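Local atomic coordinates of chitosanase (PDB entry 7C6C), a protein that hydrolyses internal beta-1,4 linkages between D-glucosamine units of partly acetylated chitosan and probably helps defend the bacterium against fungi. Residues I25-V30 with A109-N114; L192-N197 with E203-V208. All coordinates share one frame; numbering follows the deposited sequence.

In the fold
Helix 5-20, which carries the predicted proton donor Glu19, runs out into the loop 25-30, and contact 1 pins this loop to helix 104-128 some eighty residues later. The wide loop it closes holds the small three-stranded antiparallel sheet and helices 52-63, 73-82 and 93-99. The chain then passes through helices 134-147 and 156-167 to the end of helix 177-193, where contact 2 opens, closing a short connection between that helix end and the short helix 201-205. The two contacts follow in series, neither enclosing nor crossing the other, with centres about 23 Å apart on opposite sides of the chain's centre.

Contact 1. Residues I25-V30 with A109-N114; sequences IQYGYV and AQDKVN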
# COMPACT_ATOMS: atom_id res chain seq x y z
N ILE A 25 1.73 -10.61 7.52
CA ILE A 25 1.15 -10.21 6.25
C ILE A 25 -0.00 -11.13 5.89
O ILE A 25 0.13 -12.36 5.92
CB ILE A 25 2.23 -10.18 5.16
CG1 ILE A 25 3.30 -9.13 5.47
CG2 ILE A 25 1.60 -9.92 3.80
CD1 ILE A 25 4.52 -9.24 4.59
N GLN A 26 -1.15 -10.54 5.54
CA GLN A 26 -2.39 -11.29 5.31
C GLN A 26 -2.62 -11.50 3.81
O GLN A 26 -3.30 -10.72 3.14
CB GLN A 26 -3.57 -10.55 5.93
CG GLN A 26 -3.48 -10.42 7.43
CD GLN A 26 -3.54 -11.76 8.10
OE1 GLN A 26 -4.53 -12.47 7.99
NE2 GLN A 26 -2.47 -12.12 8.80
N TYR A 27 -2.11 -12.61 3.29
CA TYR A 27 -2.31 -12.92 1.89
C TYR A 27 -3.74 -13.34 1.58
O TYR A 27 -4.17 -13.22 0.43
CB TYR A 27 -1.34 -14.02 1.45
CG TYR A 27 0.09 -13.57 1.33
CD1 TYR A 27 0.92 -13.50 2.44
CD2 TYR A 27 0.63 -13.23 0.09
CE1 TYR A 27 2.24 -13.10 2.32
CE2 TYR A 27 1.94 -12.84 -0.04
CZ TYR A 27 2.75 -12.78 1.08
OH TYR A 27 4.06 -12.39 0.94
N GLY A 28 -4.49 -13.83 2.57
CA GLY A 28 -5.82 -14.34 2.32
C GLY A 28 -6.93 -13.35 2.53
O GLY A 28 -8.09 -13.69 2.30
N TYR A 29 -6.60 -12.13 2.93
CA TYR A 29 -7.60 -11.12 3.25
C TYR A 29 -8.43 -10.75 2.02
O TYR A 29 -7.90 -10.50 0.94
CB TYR A 29 -6.85 -9.88 3.72
CG TYR A 29 -7.69 -8.66 3.96
CD1 TYR A 29 -8.55 -8.60 5.05
CD2 TYR A 29 -7.59 -7.55 3.13
CE1 TYR A 29 -9.30 -7.47 5.30
CE2 TYR A 29 -8.35 -6.42 3.36
CZ TYR A 29 -9.20 -6.38 4.45
OH TYR A 29 -9.94 -5.26 4.70
N VAL A 30 -9.75 -10.68 2.20
CA VAL A 30 -10.65 -10.11 1.20
C VAL A 30 -11.78 -9.41 1.94
O VAL A 30 -12.42 -10.02 2.80
CB VAL A 30 -11.27 -11.15 0.24
CG1 VAL A 30 -12.20 -10.45 -0.75
CG2 VAL A 30 -10.22 -11.93 -0.50
N ALA A 109 2.57 -15.10 -6.51
CA ALA A 109 1.93 -14.21 -7.48
C ALA A 109 1.65 -12.85 -6.86
O ALA A 109 1.89 -11.81 -7.49
CB ALA A 109 0.64 -14.84 -8.00
N GLN A 110 1.14 -12.84 -5.63
CA GLN A 110 0.95 -11.57 -4.93
C GLN A 110 2.26 -10.83 -4.73
O GLN A 110 2.33 -9.61 -4.89
CB GLN A 110 0.26 -11.80 -3.59
CG GLN A 110 -1.19 -12.21 -3.69
CD GLN A 110 -1.88 -12.17 -2.35
OE1 GLN A 110 -1.74 -11.20 -1.60
NE2 GLN A 110 -2.61 -13.23 -2.01
N ASP A 111 3.32 -11.55 -4.36
CA ASP A 111 4.62 -10.90 -4.17
C ASP A 111 5.11 -10.28 -5.47
O ASP A 111 5.69 -9.19 -5.47
CB ASP A 111 5.65 -11.90 -3.65
CG ASP A 111 5.41 -12.33 -2.22
OD1 ASP A 111 4.63 -11.67 -1.51
OD2 ASP A 111 6.03 -13.34 -1.82
N LYS A 112 4.90 -10.98 -6.59
CA LYS A 112 5.37 -10.46 -7.87
C LYS A 112 4.62 -9.19 -8.26
O LYS A 112 5.23 -8.21 -8.68
CB LYS A 112 5.23 -11.53 -8.96
CG LYS A 112 5.63 -11.03 -10.32
CD LYS A 112 5.70 -12.15 -11.36
CE LYS A 112 4.96 -11.77 -12.65
NZ LYS A 112 5.52 -12.46 -13.84
N VAL A 113 3.29 -9.20 -8.14
CA VAL A 113 2.52 -8.01 -8.49
C VAL A 113 2.85 -6.87 -7.54
O VAL A 113 3.01 -5.72 -7.96
CB VAL A 113 1.02 -8.34 -8.54
CG1 VAL A 113 0.20 -7.10 -8.83
CG2 VAL A 113 0.77 -9.39 -9.61
N ASN A 114 2.98 -7.16 -6.24
CA ASN A 114 3.38 -6.13 -5.29
C ASN A 114 4.72 -5.52 -5.66
O ASN A 114 4.90 -4.30 -5.58
CB ASN A 114 3.44 -6.70 -3.88
CG ASN A 114 3.92 -5.68 -2.88
OD1 ASN A 114 3.19 -4.74 -2.56
ND2 ASN A 114 5.15 -5.83 -2.40
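Tyr27 and Gln110 mark the closest backbone approach, their CA atoms 7.7 Å apart, where the irregular loop 25-30 passes one face of a helix that runs through the whole of 109-114. At that separation the main chains do not meet directly, and the contact is carried by Tyr27 on one side and by the consecutive helical residues Gln110 and Asp111 on the other. Gln110 reaches out with an extended chain (chi2 -169°) and delivers its NE2 to the backbone O of Tyr27 at 2.9 Å. The bond is nearly straight, 172° at the hydrogen, and the acceptor lies close to the plane of the Gln110 amide. That carbonyl oxygen also accepts from the indole NE1 of Trp97, while Gln110 OE1 takes the backbone N of Arg43, so both ends of the amide are held and its rotation is fixed. In this way helix 104-128 is stitched to the loop leading from helix 5-20 into the small antiparallel sheet of this family 46 glycosidase, with the Gln110 side chain about 10 Å from that of Glu19, the predicted proton donor. The Tyr27 ring and the Gln110 chain run antiparallel alongside each other, Tyr27 CD2 coming 3.5 Å from Gln110 OE1. At its far end the phenol donates from OH to Asp111 OD1, 2.6 Å away, which receives it on its syn lone pair. Ring and carboxylate planes stand 67° apart, with OD1 near the ring plane at its edge. Asp111 OD1 also forms a salt bridge with Arg43, which probably favours the ionised carboxylate.

Contact 2. Residues L192-N197 with E203-V208; sequences LMNPAN and EWRESV
Arg205 and Met193 make the polar join here: the arginine chain, extended from CG to NE, runs out to the carbonyl that ends helix 177-193. Arg205 NE donates to Met193 O at 2.6 Å with 163° at the hydrogen, and this oxygen sits at the guanidinium edge, nearly in its plane. NH1 adds a weak second bond to the same oxygen and reaches Asn194 OD1 at 3.2 Å, approaching from above that amide's carbonyl plane, with the amide and guanidinium planes 70° apart. Two bonds and a weak third thus hold the head of Arg205 over the point where the chain leaves helical geometry.

The apolar half lies around Leu192. Its CD2 methyl rests on one face of the Trp204 indole, 3.4 Å above the plane and displaced toward the rim, while Pro195 CB approaches CE3 of the same indole at 3.7 Å. Leu192 CB meets Val208 CG1 at 3.7 Å. The bent Met193 chain brings SD within 3.6 Å of that same valine methyl, which is therefore shared by both helical residues. With chi1 at 78°, Ser207 OG turns back to Trp204 O, 2.7 Å away, and this carbonyl also accepts from Ser207 N; Gln146 is a further partner of the hydroxyl. His147 meets the indole ring as well.

Together these contacts pack the end of helix 177-193, across a short connection, onto helix 201-205 and the type I turn Arg205-Val208, near the catalytic cleft of this lysozyme-clan enzyme, the Trp204 side chain lying about 6 Å from that of Asp35, the nucleophile inferred from relatives.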
# COMPACT_ATOMS: atom_id res chain seq x y z
N LEU A 192 -5.52 12.19 3.17
CA LEU A 192 -6.36 11.14 3.76
C LEU A 192 -7.62 11.73 4.39
O LEU A 192 -8.67 11.09 4.38
CB LEU A 192 -5.57 10.34 4.79
CG LEU A 192 -4.45 9.47 4.23
CD1 LEU A 192 -3.62 8.90 5.37
CD2 LEU A 192 -5.01 8.37 3.33
N MET A 193 -7.52 12.94 4.94
CA MET A 193 -8.66 13.57 5.58
C MET A 193 -9.65 14.15 4.58
O MET A 193 -10.85 14.16 4.84
CB MET A 193 -8.18 14.67 6.54
CG MET A 193 -7.49 14.08 7.76
SD MET A 193 -8.58 13.14 8.84
CE MET A 193 -9.42 14.46 9.70
N ASN A 194 -9.18 14.62 3.43
CA ASN A 194 -10.04 15.25 2.44
C ASN A 194 -9.57 14.89 1.04
O ASN A 194 -9.07 15.73 0.29
CB ASN A 194 -10.10 16.76 2.65
CG ASN A 194 -10.84 17.14 3.92
OD1 ASN A 194 -12.06 16.97 4.01
ND2 ASN A 194 -10.11 17.65 4.90
N PRO A 195 -9.71 13.62 0.66
CA PRO A 195 -9.26 13.20 -0.67
C PRO A 195 -10.14 13.79 -1.76
O PRO A 195 -11.32 14.08 -1.55
CB PRO A 195 -9.40 11.68 -0.63
CG PRO A 195 -10.45 11.42 0.39
CD PRO A 195 -10.30 12.50 1.42
N ALA A 196 -9.54 13.96 -2.94
CA ALA A 196 -10.32 14.35 -4.11
C ALA A 196 -11.37 13.30 -4.46
O ALA A 196 -12.46 13.64 -4.93
CB ALA A 196 -9.39 14.60 -5.30
N ASN A 197 -11.06 12.03 -4.22
CA ASN A 197 -11.97 10.92 -4.52
C ASN A 197 -12.92 10.76 -3.34
O ASN A 197 -12.54 10.24 -2.29
CB ASN A 197 -11.13 9.67 -4.77
CG ASN A 197 -11.97 8.41 -4.85
OD1 ASN A 197 -13.18 8.45 -5.06
ND2 ASN A 197 -11.31 7.27 -4.70
N GLU A 203 -13.11 5.49 4.49
CA GLU A 203 -12.03 4.57 4.78
C GLU A 203 -10.72 5.31 5.06
O GLU A 203 -9.99 4.95 5.99
CB GLU A 203 -11.87 3.57 3.63
CG GLU A 203 -10.86 2.47 3.90
CD GLU A 203 -11.30 1.51 5.00
OE1 GLU A 203 -12.51 1.42 5.29
OE2 GLU A 203 -10.42 0.84 5.58
N TRP A 204 -10.43 6.35 4.28
CA TRP A 204 -9.14 7.01 4.43
C TRP A 204 -9.07 7.84 5.70
O TRP A 204 -8.03 7.91 6.35
CB TRP A 204 -8.82 7.84 3.19
CG TRP A 204 -8.26 7.01 2.08
CD1 TRP A 204 -8.25 5.65 2.00
CD2 TRP A 204 -7.60 7.50 0.91
NE1 TRP A 204 -7.62 5.26 0.84
CE2 TRP A 204 -7.22 6.38 0.15
CE3 TRP A 204 -7.31 8.78 0.43
CZ2 TRP A 204 -6.55 6.49 -1.06
CZ3 TRP A 204 -6.63 8.89 -0.77
CH2 TRP A 204 -6.27 7.76 -1.51
N ARG A 205 -10.20 8.42 6.10
CA ARG A 205 -10.23 9.20 7.33
C ARG A 205 -9.92 8.30 8.53
O ARG A 205 -9.28 8.72 9.48
CB ARG A 205 -11.57 9.92 7.50
CG ARG A 205 -11.63 11.24 6.73
CD ARG A 205 -13.03 11.86 6.66
NE ARG A 205 -13.03 12.97 5.71
CZ ARG A 205 -14.09 13.40 5.03
NH1 ARG A 205 -13.97 14.42 4.19
NH2 ARG A 205 -15.28 12.83 5.19
N GLU A 206 -10.35 7.04 8.46
CA GLU A 206 -10.09 6.08 9.52
C GLU A 206 -8.68 5.53 9.49
O GLU A 206 -8.31 4.77 10.39
CB GLU A 206 -11.10 4.93 9.44
CG GLU A 206 -12.32 5.12 10.33
CD GLU A 206 -11.95 5.21 11.80
OE1 GLU A 206 -11.97 6.33 12.35
OE2 GLU A 206 -11.64 4.16 12.41
N SER A 207 -7.88 5.90 8.49
CA SER A 207 -6.53 5.37 8.31
C SER A 207 -5.44 6.37 8.68
O SER A 207 -4.26 6.03 8.59
CB SER A 207 -6.32 4.94 6.86
OG SER A 207 -6.08 6.06 6.03
N VAL A 208 -5.81 7.59 9.10
CA VAL A 208 -4.81 8.64 9.31
C VAL A 208 -3.81 8.27 10.39
O VAL A 208 -2.70 8.82 10.40
CB VAL A 208 -5.46 10.01 9.60
CG1 VAL A 208 -6.26 10.48 8.41
CG2 VAL A 208 -6.32 9.94 10.86